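PDB 3IEG: DnaJ homolog subfamily C member 3 from Mus musculus, which acts as an endoplasmic reticulum co-chaperone in the unfolded protein response, binding misfolded proteins through its TPR repeats and restraining eIF-2-alpha phosphorylation. Local coordinates for residues Leu7-Gly10 with Lys11-Ala15; Thr137-Ile140 with Thr141-Lys145. All blocks are in the same frame, centred on the assembly; numbering follows the deposited sequence.

Contact 1 of 2, residues Leu7-Gly10 with Lys11-Ala15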
ATOM      1  N   LEU A   7      33.469 -22.959 -16.812  1.00 44.01           N
ATOM      2  CA  LEU A   7      33.735 -21.531 -16.783  1.00 43.67           C
ATOM      3  C   LEU A   7      33.750 -20.944 -18.178  1.00 43.74           C
ATOM      4  O   LEU A   7      33.101 -19.934 -18.441  1.00 43.81           O
ATOM      5  CB  LEU A   7      35.046 -21.235 -16.066  1.00 43.24           C
ATOM      6  CG  LEU A   7      34.984 -21.277 -14.541  1.00 42.98           C
ATOM      7  CD1 LEU A   7      36.386 -21.260 -13.948  1.00 42.19           C
ATOM      8  CD2 LEU A   7      34.133 -20.127 -13.991  1.00 43.09           C
ATOM      9  N   GLU A   8      34.479 -21.607 -19.068  1.00 44.04           N
ATOM     10  CA  GLU A   8      34.651 -21.173 -20.449  1.00 44.34           C
ATOM     11  C   GLU A   8      33.316 -21.117 -21.205  1.00 43.73           C
ATOM     12  O   GLU A   8      32.997 -20.104 -21.846  1.00 43.56           O
ATOM     13  CB  GLU A   8      35.678 -22.083 -21.146  1.00 44.92           C
ATOM     14  CG  GLU A   8      35.936 -21.800 -22.634  1.00 47.60           C
ATOM     15  CD  GLU A   8      36.198 -20.323 -22.950  1.00 51.35           C
ATOM     16  OE1 GLU A   8      36.736 -19.576 -22.085  1.00 52.52           O
ATOM     17  OE2 GLU A   8      35.861 -19.920 -24.086  1.00 52.48           O
ATOM     18  N   LEU A   9      32.538 -22.196 -21.103  1.00 43.04           N
ATOM     19  CA  LEU A   9      31.211 -22.270 -21.713  1.00 42.64           C
ATOM     20  C   LEU A   9      30.295 -21.130 -21.240  1.00 42.02           C
ATOM     21  O   LEU A   9      29.683 -20.431 -22.059  1.00 42.19           O
ATOM     22  CB  LEU A   9      30.568 -23.630 -21.413  1.00 42.77           C
ATOM     23  CG  LEU A   9      30.040 -24.512 -22.561  1.00 44.21           C
ATOM     24  CD1 LEU A   9      28.866 -23.880 -23.348  1.00 44.92           C
ATOM     25  CD2 LEU A   9      31.181 -24.928 -23.519  1.00 45.60           C
ATOM     26  N   GLY A  10      30.217 -20.946 -19.922  1.00 41.09           N
ATOM     27  CA  GLY A  10      29.434 -19.879 -19.320  1.00 40.24           C
ATOM     28  C   GLY A  10      29.753 -18.501 -19.871  1.00 39.94           C
ATOM     29  O   GLY A  10      28.842 -17.709 -20.120  1.00 39.62           O
ATOM     30  N   LYS A  11      31.042 -18.219 -20.060  1.00 39.59           N
ATOM     31  CA  LYS A  11      31.497 -16.958 -20.636  1.00 39.80           C
ATOM     32  C   LYS A  11      30.937 -16.765 -22.045  1.00 39.84           C
ATOM     33  O   LYS A  11      30.417 -15.692 -22.369  1.00 39.61           O
ATOM     34  CB  LYS A  11      33.032 -16.896 -20.619  1.00 40.11           C
ATOM     35  CG  LYS A  11      33.675 -15.841 -21.527  1.00 41.79           C
ATOM     36  CD  LYS A  11      34.903 -15.209 -20.858  1.00 46.18           C
ATOM     37  CE  LYS A  11      35.899 -14.613 -21.874  1.00 48.51           C
ATOM     38  NZ  LYS A  11      36.710 -15.670 -22.569  1.00 50.06           N
ATOM     39  N   LYS A  12      31.030 -17.818 -22.867  1.00 40.03           N
ATOM     40  CA  LYS A  12      30.440 -17.826 -24.212  1.00 40.23           C
ATOM     41  C   LYS A  12      28.938 -17.580 -24.129  1.00 39.38           C
ATOM     42  O   LYS A  12      28.414 -16.665 -24.779  1.00 39.52           O
ATOM     43  CB  LYS A  12      30.705 -19.154 -24.924  1.00 40.20           C
ATOM     44  CG  LYS A  12      32.116 -19.336 -25.467  1.00 41.54           C
ATOM     45  CD  LYS A  12      32.245 -20.718 -26.132  1.00 42.05           C
ATOM     46  CE  LYS A  12      33.346 -20.762 -27.209  1.00 45.14           C
ATOM     47  NZ  LYS A  12      34.730 -20.667 -26.614  1.00 46.56           N
ATOM     48  N   LEU A  13      28.257 -18.385 -23.312  1.00 38.17           N
ATOM     49  CA  LEU A  13      26.814 -18.259 -23.126  1.00 37.08           C
ATOM     50  C   LEU A  13      26.418 -16.871 -22.638  1.00 36.58           C
ATOM     51  O   LEU A  13      25.461 -16.292 -23.147  1.00 36.49           O
ATOM     52  CB  LEU A  13      26.283 -19.352 -22.188  1.00 36.86           C
ATOM     53  CG  LEU A  13      26.281 -20.771 -22.774  1.00 36.65           C
ATOM     54  CD1 LEU A  13      26.057 -21.836 -21.703  1.00 35.86           C
ATOM     55  CD2 LEU A  13      25.263 -20.920 -23.916  1.00 34.83           C
ATOM     56  N   LEU A  14      27.164 -16.331 -21.673  1.00 36.01           N
ATOM     57  CA  LEU A  14      26.920 -14.974 -21.184  1.00 35.69           C
ATOM     58  C   LEU A  14      27.034 -13.965 -22.315  1.00 35.47           C
ATOM     59  O   LEU A  14      26.137 -13.146 -22.500  1.00 35.28           O
ATOM     60  CB  LEU A  14      27.888 -14.589 -20.067  1.00 35.65           C
ATOM     61  CG  LEU A  14      27.512 -13.519 -19.020  1.00 36.60           C
ATOM     62  CD1 LEU A  14      28.652 -12.516 -18.851  1.00 36.53           C
ATOM     63  CD2 LEU A  14      26.208 -12.760 -19.304  1.00 36.69           C
ATOM     64  N   ALA A  15      28.137 -14.030 -23.064  1.00 35.41           N
ATOM     65  CA  ALA A  15      28.377 -13.114 -24.188  1.00 35.30           C
ATOM     66  C   ALA A  15      27.220 -13.139 -25.192  1.00 35.19           C
ATOM     67  O   ALA A  15      26.816 -12.092 -25.700  1.00 35.19           O
ATOM     68  CB  ALA A  15      29.694 -13.454 -24.885  1.00 35.33           C
TER
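E8 reaches forward along its helix to two lysines, K11 and K12, in the first helix of TPR 1, the repeat that opens the superhelical TPR domain of this co-chaperone. The carboxylate divides its oxygens between two ammonium groups that lie off in roughly perpendicular directions. E8 OE2 takes the closer partner: K12 NZ approaches it on the anti lone pair, the one turned away from OE1, at 2.9 Å, a hydrogen-bonded salt bridge. E8 OE1 faces K11 NZ at 3.9 Å, a long and therefore looser ionic pair. A trans first torsion (chi1 178°) sends CG of E8 away from its own amide, and the bend at chi2 then swings the carboxylate forward, toward the following turn and the lysines. The two lysines come at it from different directions, each chain running across the glutamate at a slant. Shared between two positive groups, the carboxylate would probably be stabilised in its charged form.

Next to this polar cluster, L9 and L13 are one turn apart, and their methyl ends meet at 3.8 Å, CD1 to CD1. Both leucines also touch Q25 of helix 19-32, the second helix of the repeat, and so join the hairpin interface, while L7 and L14 reach helix 37-50. G10 is buried among these turns. Its carbonyl accepts the amide of L14, with L14 N 2.7 Å from G10 O, and the CB of the same leucine lies 3.3 Å from that oxygen.

Contact 2 of 2, residues Thr137-Ile140 with Thr141-Lys145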
ATOM      1  N   THR A 137       6.242  17.334   6.994  1.00 37.12           N
ATOM      2  CA  THR A 137       6.360  17.808   5.610  1.00 37.88           C
ATOM      3  C   THR A 137       7.810  18.077   5.200  1.00 37.63           C
ATOM      4  O   THR A 137       8.193  17.802   4.069  1.00 37.98           O
ATOM      5  CB  THR A 137       5.502  19.047   5.315  1.00 37.82           C
ATOM      6  OG1 THR A 137       5.753  20.040   6.310  1.00 39.89           O
ATOM      7  CG2 THR A 137       4.028  18.687   5.316  1.00 38.78           C
ATOM      8  N   ALA A 138       8.615  18.604   6.112  1.00 37.55           N
ATOM      9  CA  ALA A 138      10.038  18.767   5.828  1.00 37.38           C
ATOM     10  C   ALA A 138      10.673  17.402   5.610  1.00 37.17           C
ATOM     11  O   ALA A 138      11.396  17.205   4.640  1.00 37.26           O
ATOM     12  CB  ALA A 138      10.738  19.501   6.957  1.00 37.52           C
ATOM     13  N   ALA A 139      10.387  16.465   6.511  1.00 36.87           N
ATOM     14  CA  ALA A 139      10.866  15.097   6.385  1.00 36.73           C
ATOM     15  C   ALA A 139      10.529  14.460   5.027  1.00 36.99           C
ATOM     16  O   ALA A 139      11.429  13.900   4.381  1.00 37.07           O
ATOM     17  CB  ALA A 139      10.358  14.246   7.524  1.00 36.50           C
ATOM     18  N   ILE A 140       9.273  14.563   4.569  1.00 36.88           N
ATOM     19  CA  ILE A 140       8.911  13.928   3.293  1.00 37.04           C
ATOM     20  C   ILE A 140       9.806  14.438   2.167  1.00 36.65           C
ATOM     21  O   ILE A 140      10.302  13.643   1.358  1.00 36.96           O
ATOM     22  CB  ILE A 140       7.383  13.988   2.896  1.00 37.30           C
ATOM     23  CG1 ILE A 140       7.007  15.295   2.186  1.00 39.37           C
ATOM     24  CG2 ILE A 140       6.436  13.654   4.070  1.00 37.82           C
ATOM     25  CD1 ILE A 140       6.671  15.108   0.697  1.00 41.70           C
ATOM     26  N   THR A 141      10.038  15.751   2.147  1.00 36.13           N
ATOM     27  CA  THR A 141      10.862  16.399   1.125  1.00 35.50           C
ATOM     28  C   THR A 141      12.205  15.697   1.017  1.00 34.97           C
ATOM     29  O   THR A 141      12.609  15.284  -0.066  1.00 34.91           O
ATOM     30  CB  THR A 141      11.058  17.894   1.433  1.00 35.48           C
ATOM     31  OG1 THR A 141       9.799  18.562   1.311  1.00 35.68           O
ATOM     32  CG2 THR A 141      12.059  18.536   0.467  1.00 35.83           C
ATOM     33  N   PHE A 142      12.866  15.534   2.157  1.00 34.48           N
ATOM     34  CA  PHE A 142      14.166  14.895   2.204  1.00 33.92           C
ATOM     35  C   PHE A 142      14.065  13.428   1.825  1.00 33.49           C
ATOM     36  O   PHE A 142      14.895  12.922   1.079  1.00 33.53           O
ATOM     37  CB  PHE A 142      14.799  15.049   3.581  1.00 33.91           C
ATOM     38  CG  PHE A 142      15.039  16.471   3.992  1.00 34.42           C
ATOM     39  CD1 PHE A 142      14.468  16.975   5.152  1.00 35.55           C
ATOM     40  CD2 PHE A 142      15.859  17.306   3.243  1.00 35.66           C
ATOM     41  CE1 PHE A 142      14.701  18.298   5.555  1.00 35.26           C
ATOM     42  CE2 PHE A 142      16.096  18.629   3.642  1.00 34.84           C
ATOM     43  CZ  PHE A 142      15.517  19.118   4.796  1.00 34.49           C
ATOM     44  N   LEU A 143      13.039  12.745   2.315  1.00 33.32           N
ATOM     45  CA  LEU A 143      12.890  11.324   2.016  1.00 32.80           C
ATOM     46  C   LEU A 143      12.599  11.109   0.544  1.00 32.75           C
ATOM     47  O   LEU A 143      13.088  10.159  -0.049  1.00 32.68           O
ATOM     48  CB  LEU A 143      11.832  10.665   2.903  1.00 32.63           C
ATOM     49  CG  LEU A 143      12.161  10.559   4.397  1.00 32.08           C
ATOM     50  CD1 LEU A 143      10.877  10.440   5.193  1.00 32.10           C
ATOM     51  CD2 LEU A 143      13.096   9.407   4.724  1.00 30.43           C
ATOM     52  N   ASP A 144      11.830  12.010  -0.052  1.00 33.29           N
ATOM     53  CA  ASP A 144      11.580  11.954  -1.489  1.00 33.92           C
ATOM     54  C   ASP A 144      12.894  11.891  -2.257  1.00 34.21           C
ATOM     55  O   ASP A 144      13.074  11.024  -3.108  1.00 34.37           O
ATOM     56  CB  ASP A 144      10.764  13.161  -1.953  1.00 34.07           C
ATOM     57  CG  ASP A 144       9.282  13.026  -1.653  1.00 35.21           C
ATOM     58  OD1 ASP A 144       8.775  11.887  -1.480  1.00 35.11           O
ATOM     59  OD2 ASP A 144       8.613  14.081  -1.601  1.00 37.14           O
ATOM     60  N   LYS A 145      13.804  12.815  -1.942  1.00 34.75           N
ATOM     61  CA  LYS A 145      15.128  12.857  -2.553  1.00 35.11           C
ATOM     62  C   LYS A 145      15.925  11.583  -2.294  1.00 34.35           C
ATOM     63  O   LYS A 145      16.429  10.969  -3.230  1.00 34.46           O
ATOM     64  CB  LYS A 145      15.924  14.087  -2.087  1.00 36.06           C
ATOM     65  CG  LYS A 145      16.203  15.139  -3.177  1.00 38.87           C
ATOM     66  CD  LYS A 145      15.170  16.277  -3.161  1.00 43.37           C
ATOM     67  CE  LYS A 145      15.664  17.482  -2.340  1.00 45.44           C
ATOM     68  NZ  LYS A 145      14.677  18.610  -2.355  1.00 46.74           N
TER
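F142 and A138 stand one turn apart in helix 136-149, and the phenylalanine is the side chain to follow. F142 CB sits beside the backbone, 3.6 Å from A139 O. With chi1 at -61°, CG lies anti to the carbonyl carbon, and the ring is carried back toward the preceding turn. There F142 CG lies 3.8 Å from A138 O. F142 CD1 comes closer, to 3.1 Å from A138 O, the ring meeting that oxygen obliquely. One atom further, F142 CE1 is still near the same carbonyl and lies more distantly by the A138 methyl, 4.4 Å from A138 CB. The side chain also packs on L123, Q126 and A127 of helix 104-132.

Around the helix from the ring, T141 turns its hydroxyl back on the main chain: T141 OG1, beside its own backbone N, donates to T137 O at 3.3 Å, tilted 20° from the carbonyl plane. That oxygen also receives a weak bond from T141 N, so two donors of one residue converge on it. On a further side, I140 and D144 run side by side and point the same way, bringing CD1 of I140 beside OD2 of D144. The second oxygen, OD1, is engaged in a salt bridge with R160 of helix 154-166, which gives it a charged partner in the next helix.

A139 and L143 also pack on that helix, A139 on C163 and L143 on L159 and R160. With F142 packed on the helix before it and A139, I140, L143 and D144 on the helix after it, the segment shows the two-sided packing of the second helix in a TPR hairpin, here that of TPR 4.

Overall arrangement
From the N terminus, contact 1 comes almost at once, inside helix 2-15, and contact 2 follows well over a hundred residues later, inside helix 136-149. Each is local to one helix, joining consecutive turns, so neither closes a loop; they lie in series and neither nest nor cross. Their centres are 45 Å apart and their nearest atoms about 30 Å, with no touch. What connects them is the run of repeats between: contact 1 faces helices 19-32 and 37-50 at the outer end of the array, whereas contact 2, nearer the centre of the chain, sits between the long helix 104-132 and helix 154-166, joining TPR 4 to TPR 5.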